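Methylocystis parvus OBBP MbnE (Methylocystis parvus OBBP, PDB 5ICQ) probably binds the copper chelator methanobactin in the periplasm, as a solute-binding protein of the machinery that transports it. Local coordinates at residues F96-L110 with E192-P204. Residues are numbered along the deposited sequence; the frame is centred on the assembly and turned at random.
Sequences FQGLMARSQDEPFTL and ELPLILAIMPVLP
Two backbone hydrogen bonds join Gln-97 and Met-100 to the chain at and beyond the end of helix 193-198. Val-202 N donates its N-H to Gln-97 O (2.8 Å). Met-100 N reaches Ala-198 O in the last helical turn (3.0 Å). A water accepts from Gln-97 N and donates to Val-202 O. Gly-98 CA makes a C-H...O contact with Met-200 O (3.2 Å), and a side chain at Gly-98 would run close to the carbonyl oxygens of Ala-198, Ile-199 and Met-200.

Apolar contacts form the second group. The methyl CD2 of Leu-195 sits almost squarely over the Phe-108 ring, 3.6 Å from its centroid, a CH-pi contact; with CG anti to the backbone N (chi1 -163°), Phe-108 turns one face to this methyl, the side chains coming from opposite directions. The guanidinium of Arg-102, tied in plane to Pro-107 O, turns a face to Phe-108 CD1. With an alanine here, Leu-195 CD2 is likely to lose the ring it rests on, and Arg-102 the atom against its guanidinium face. Leu-110 CD1 presses on Ala-198 CB (3.5 Å), its CD2 on Ile-199 CG2; Met-100 SD flanks the same alanine. Farther along, Leu-203 CD2 approaches Phe-96 CD1 obliquely (3.7 Å).

Loop thus meets loop beside a helix, 193-198, packed on the hairpin of strands 100-103 and 109-120, part of an antiparallel sheet in this family 5 solute-binding protein.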
loop_
_atom_site.group_PDB
_atom_site.type_symbol
_atom_site.label_atom_id
_atom_site.label_comp_id
_atom_site.label_asym_id
_atom_site.label_seq_id
_atom_site.Cartn_x
_atom_site.Cartn_y
_atom_site.Cartn_z
ATOM N N PHE A 96 -5.299 -19.503 -3.561
ATOM C CA PHE A 96 -5.723 -18.922 -4.832
ATOM C C PHE A 96 -4.533 -18.334 -5.578
ATOM O O PHE A 96 -3.788 -17.522 -5.019
ATOM C CB PHE A 96 -6.762 -17.826 -4.600
ATOM C CG PHE A 96 -7.982 -18.296 -3.864
ATOM C CD1 PHE A 96 -8.865 -19.186 -4.459
ATOM C CD2 PHE A 96 -8.256 -17.828 -2.593
ATOM C CE1 PHE A 96 -10.002 -19.608 -3.792
ATOM C CE2 PHE A 96 -9.396 -18.239 -1.914
ATOM C CZ PHE A 96 -10.265 -19.135 -2.510
ATOM N N GLN A 97 -4.386 -18.702 -6.849
ATOM C CA GLN A 97 -3.222 -18.315 -7.634
ATOM C C GLN A 97 -3.627 -17.473 -8.832
ATOM O O GLN A 97 -4.685 -17.682 -9.426
ATOM C CB GLN A 97 -2.474 -19.539 -8.168
ATOM C CG GLN A 97 -1.964 -20.467 -7.119
ATOM C CD GLN A 97 -1.117 -21.536 -7.752
ATOM O OE1 GLN A 97 -1.582 -22.273 -8.626
ATOM N NE2 GLN A 97 0.144 -21.599 -7.354
ATOM N N GLY A 98 -2.746 -16.553 -9.223
ATOM C CA GLY A 98 -2.930 -15.822 -10.459
ATOM C C GLY A 98 -2.265 -16.490 -11.648
ATOM O O GLY A 98 -1.583 -17.511 -11.543
ATOM N N LEU A 99 -2.469 -15.880 -12.817
ATOM C CA LEU A 99 -1.795 -16.352 -14.021
ATOM C C LEU A 99 -0.282 -16.189 -13.922
ATOM O O LEU A 99 0.474 -17.011 -14.456
ATOM C CB LEU A 99 -2.330 -15.599 -15.230
ATOM C CG LEU A 99 -3.733 -15.996 -15.667
ATOM C CD1 LEU A 99 -4.269 -14.964 -16.680
ATOM C CD2 LEU A 99 -3.714 -17.397 -16.256
ATOM N N MET A 100 0.181 -15.126 -13.268
ATOM C CA MET A 100 1.605 -14.865 -13.135
ATOM C C MET A 100 1.906 -14.502 -11.689
ATOM O O MET A 100 1.027 -14.064 -10.943
ATOM C CB MET A 100 2.069 -13.757 -14.094
ATOM C CG MET A 100 1.860 -14.120 -15.582
ATOM S SD MET A 100 2.476 -12.843 -16.721
ATOM C CE MET A 100 4.237 -13.197 -16.652
ATOM N N ALA A 101 3.155 -14.731 -11.294
ATOM C CA ALA A 101 3.606 -14.533 -9.923
ATOM C C ALA A 101 4.444 -13.266 -9.865
ATOM O O ALA A 101 5.322 -13.063 -10.706
ATOM C CB ALA A 101 4.429 -15.738 -9.447
ATOM N N ARG A 102 4.193 -12.422 -8.875
ATOM C CA ARG A 102 4.906 -11.155 -8.764
ATOM C C ARG A 102 6.199 -11.359 -7.975
ATOM O O ARG A 102 6.180 -11.928 -6.881
ATOM C CB ARG A 102 4.020 -10.119 -8.075
ATOM C CG ARG A 102 4.666 -8.756 -7.962
ATOM C CD ARG A 102 3.627 -7.720 -7.523
ATOM N NE ARG A 102 4.156 -6.358 -7.564
ATOM C CZ ARG A 102 3.412 -5.269 -7.388
ATOM N NH1 ARG A 102 2.106 -5.389 -7.176
ATOM N NH2 ARG A 102 3.960 -4.061 -7.443
ATOM N N SER A 103 7.326 -10.935 -8.540
ATOM C CA SER A 103 8.566 -10.916 -7.777
ATOM C C SER A 103 8.604 -9.655 -6.933
ATOM O O SER A 103 8.535 -8.541 -7.469
ATOM C CB SER A 103 9.801 -10.955 -8.671
ATOM O OG SER A 103 10.947 -10.781 -7.847
ATOM N N GLN A 104 8.726 -9.822 -5.616
ATOM C CA GLN A 104 8.827 -8.655 -4.750
ATOM C C GLN A 104 10.223 -8.059 -4.727
ATOM O O GLN A 104 10.483 -7.137 -3.945
ATOM C CB GLN A 104 8.369 -9.006 -3.334
ATOM C CG GLN A 104 6.859 -8.910 -3.159
ATOM C CD GLN A 104 6.266 -7.621 -3.745
ATOM O OE1 GLN A 104 6.840 -6.532 -3.612
ATOM N NE2 GLN A 104 5.109 -7.743 -4.395
ATOM N N ASP A 105 11.123 -8.550 -5.568
ATOM C CA ASP A 105 12.443 -7.948 -5.701
ATOM C C ASP A 105 12.495 -6.835 -6.743
ATOM O O ASP A 105 13.559 -6.230 -6.929
ATOM C CB ASP A 105 13.475 -9.018 -6.050
ATOM C CG ASP A 105 14.785 -8.804 -5.332
ATOM O OD1 ASP A 105 14.758 -8.419 -4.138
ATOM O OD2 ASP A 105 15.833 -9.012 -5.961
ATOM N N GLU A 106 11.395 -6.563 -7.431
ATOM C CA GLU A 106 11.294 -5.504 -8.424
ATOM C C GLU A 106 10.070 -4.660 -8.104
ATOM O O GLU A 106 9.172 -5.114 -7.387
ATOM C CB GLU A 106 11.193 -6.087 -9.839
ATOM C CG GLU A 106 12.442 -6.876 -10.263
ATOM C CD GLU A 106 12.273 -7.590 -11.602
ATOM O OE1 GLU A 106 12.120 -6.917 -12.641
ATOM O OE2 GLU A 106 12.289 -8.835 -11.612
ATOM N N PRO A 107 10.013 -3.412 -8.591
ATOM C CA PRO A 107 8.826 -2.581 -8.294
ATOM C C PRO A 107 7.518 -3.223 -8.731
ATOM O O PRO A 107 6.568 -3.306 -7.940
ATOM C CB PRO A 107 9.108 -1.276 -9.063
ATOM C CG PRO A 107 10.582 -1.234 -9.249
ATOM C CD PRO A 107 11.057 -2.664 -9.318
ATOM N N PHE A 108 7.439 -3.687 -9.976
ATOM C CA PHE A 108 6.230 -4.337 -10.471
ATOM C C PHE A 108 6.573 -5.219 -11.669
ATOM O O PHE A 108 6.441 -4.785 -12.821
ATOM C CB PHE A 108 5.182 -3.278 -10.851
ATOM C CG PHE A 108 3.761 -3.810 -10.987
ATOM C CD1 PHE A 108 3.463 -5.149 -10.771
ATOM C CD2 PHE A 108 2.726 -2.952 -11.347
ATOM C CE1 PHE A 108 2.150 -5.623 -10.899
ATOM C CE2 PHE A 108 1.421 -3.417 -11.487
ATOM C CZ PHE A 108 1.132 -4.756 -11.262
ATOM N N THR A 109 7.024 -6.452 -11.415
ATOM C CA THR A 109 7.364 -7.394 -12.480
ATOM C C THR A 109 6.746 -8.746 -12.166
ATOM O O THR A 109 6.760 -9.188 -11.010
ATOM C CB THR A 109 8.885 -7.561 -12.669
ATOM O OG1 THR A 109 9.488 -6.291 -12.949
ATOM C CG2 THR A 109 9.191 -8.500 -13.845
ATOM N N LEU A 110 6.193 -9.388 -13.197
ATOM C CA LEU A 110 5.490 -10.659 -13.068
ATOM C C LEU A 110 6.220 -11.751 -13.839
ATOM O O LEU A 110 6.788 -11.494 -14.899
ATOM C CB LEU A 110 4.063 -10.546 -13.604
ATOM C CG LEU A 110 3.261 -9.399 -12.995
ATOM C CD1 LEU A 110 1.900 -9.318 -13.673
ATOM C CD2 LEU A 110 3.101 -9.619 -11.489
ATOM N N GLU A 192 -1.204 -0.447 -17.596
ATOM C CA GLU A 192 -1.244 -1.296 -16.414
ATOM C C GLU A 192 -2.199 -2.478 -16.578
ATOM O O GLU A 192 -2.024 -3.504 -15.908
ATOM C CB GLU A 192 -1.654 -0.439 -15.217
ATOM C CG GLU A 192 -1.343 -1.007 -13.855
ATOM C CD GLU A 192 -1.890 -0.122 -12.753
ATOM O OE1 GLU A 192 -1.965 1.113 -12.953
ATOM O OE2 GLU A 192 -2.254 -0.660 -11.688
ATOM N N LEU A 193 -3.174 -2.371 -17.483
ATOM C CA LEU A 193 -4.224 -3.384 -17.566
ATOM C C LEU A 193 -3.716 -4.804 -17.822
ATOM O O LEU A 193 -4.254 -5.732 -17.194
ATOM C CB LEU A 193 -5.255 -2.965 -18.626
ATOM C CG LEU A 193 -6.487 -3.856 -18.785
ATOM C CD1 LEU A 193 -7.181 -4.009 -17.458
ATOM C CD2 LEU A 193 -7.442 -3.247 -19.812
ATOM N N PRO A 194 -2.718 -5.056 -18.683
ATOM C CA PRO A 194 -2.247 -6.443 -18.844
ATOM C C PRO A 194 -1.693 -7.056 -17.571
ATOM O O PRO A 194 -1.857 -8.268 -17.366
ATOM C CB PRO A 194 -1.160 -6.324 -19.920
ATOM C CG PRO A 194 -1.544 -5.114 -20.702
ATOM C CD PRO A 194 -2.084 -4.161 -19.671
ATOM N N LEU A 195 -1.038 -6.263 -16.714
ATOM C CA LEU A 195 -0.514 -6.799 -15.462
ATOM C C LEU A 195 -1.631 -7.041 -14.455
ATOM O O LEU A 195 -1.569 -7.996 -13.675
ATOM C CB LEU A 195 0.542 -5.861 -14.862
ATOM C CG LEU A 195 1.914 -5.804 -15.537
ATOM C CD1 LEU A 195 1.901 -4.916 -16.775
ATOM C CD2 LEU A 195 2.968 -5.343 -14.549
ATOM N N ILE A 196 -2.651 -6.178 -14.450
ATOM C CA ILE A 196 -3.827 -6.409 -13.613
ATOM C C ILE A 196 -4.520 -7.708 -14.018
ATOM O O ILE A 196 -4.930 -8.503 -13.162
ATOM C CB ILE A 196 -4.781 -5.202 -13.703
ATOM C CG1 ILE A 196 -4.168 -3.983 -13.012
ATOM C CG2 ILE A 196 -6.139 -5.533 -13.081
ATOM C CD1 ILE A 196 -4.856 -2.692 -13.357
ATOM N N LEU A 197 -4.666 -7.946 -15.323
ATOM C CA LEU A 197 -5.248 -9.208 -15.779
ATOM C C LEU A 197 -4.374 -10.394 -15.395
ATOM O O LEU A 197 -4.887 -11.477 -15.084
ATOM C CB LEU A 197 -5.450 -9.178 -17.298
ATOM C CG LEU A 197 -6.456 -8.144 -17.808
ATOM C CD1 LEU A 197 -6.400 -8.035 -19.332
ATOM C CD2 LEU A 197 -7.855 -8.521 -17.354
ATOM N N ALA A 198 -3.055 -10.207 -15.415
ATOM C CA ALA A 198 -2.128 -11.286 -15.104
ATOM C C ALA A 198 -2.160 -11.701 -13.639
ATOM O O ALA A 198 -1.758 -12.825 -13.322
ATOM C CB ALA A 198 -0.712 -10.865 -15.497
ATOM N N ILE A 199 -2.602 -10.836 -12.725
ATOM C CA ILE A 199 -2.640 -11.216 -11.321
ATOM C C ILE A 199 -4.048 -11.574 -10.857
ATOM O O ILE A 199 -4.256 -11.796 -9.663
ATOM C CB ILE A 199 -2.020 -10.127 -10.429
ATOM C CG1 ILE A 199 -2.753 -8.793 -10.602
ATOM C CG2 ILE A 199 -0.533 -9.970 -10.741
ATOM C CD1 ILE A 199 -2.210 -7.676 -9.645
ATOM N N MET A 200 -5.018 -11.637 -11.768
ATOM C CA MET A 200 -6.354 -12.103 -11.407
ATOM C C MET A 200 -6.271 -13.528 -10.858
ATOM O O MET A 200 -5.559 -14.359 -11.427
ATOM C CB MET A 200 -7.268 -12.085 -12.639
ATOM C CG MET A 200 -8.675 -12.604 -12.383
ATOM S SD MET A 200 -9.534 -13.043 -13.910
ATOM C CE MET A 200 -8.678 -14.563 -14.319
ATOM N N PRO A 201 -6.964 -13.846 -9.757
ATOM C CA PRO A 201 -6.977 -15.238 -9.281
ATOM C C PRO A 201 -7.744 -16.130 -10.238
ATOM O O PRO A 201 -8.744 -15.715 -10.827
ATOM C CB PRO A 201 -7.689 -15.142 -7.927
ATOM C CG PRO A 201 -8.604 -13.948 -8.095
ATOM C CD PRO A 201 -7.782 -12.970 -8.891
ATOM N N VAL A 202 -7.276 -17.364 -10.390
ATOM C CA VAL A 202 -7.923 -18.323 -11.282
ATOM C C VAL A 202 -8.741 -19.280 -10.426
ATOM O O VAL A 202 -8.192 -20.059 -9.640
ATOM C CB VAL A 202 -6.910 -19.076 -12.151
ATOM C CG1 VAL A 202 -7.643 -20.087 -13.033
ATOM C CG2 VAL A 202 -6.114 -18.088 -13.021
ATOM N N LEU A 203 -10.060 -19.220 -10.576
ATOM C CA LEU A 203 -11.031 -19.916 -9.743
ATOM C C LEU A 203 -11.652 -21.080 -10.509
ATOM O O LEU A 203 -11.779 -21.017 -11.738
ATOM C CB LEU A 203 -12.138 -18.961 -9.288
ATOM C CG LEU A 203 -11.613 -17.687 -8.615
ATOM C CD1 LEU A 203 -12.748 -16.733 -8.322
ATOM C CD2 LEU A 203 -10.848 -18.018 -7.344
ATOM N N PRO A 204 -12.063 -22.142 -9.817
ATOM C CA PRO A 204 -12.533 -23.359 -10.499
ATOM C C PRO A 204 -14.008 -23.290 -10.899
ATOM O O PRO A 204 -14.902 -23.355 -10.057
ATOM C CB PRO A 204 -12.277 -24.458 -9.457
ATOM C CG PRO A 204 -12.447 -23.743 -8.130
ATOM C CD PRO A 204 -11.931 -22.331 -8.358
HETATM O O HOH W 1 -6.105 -20.697 -7.901
#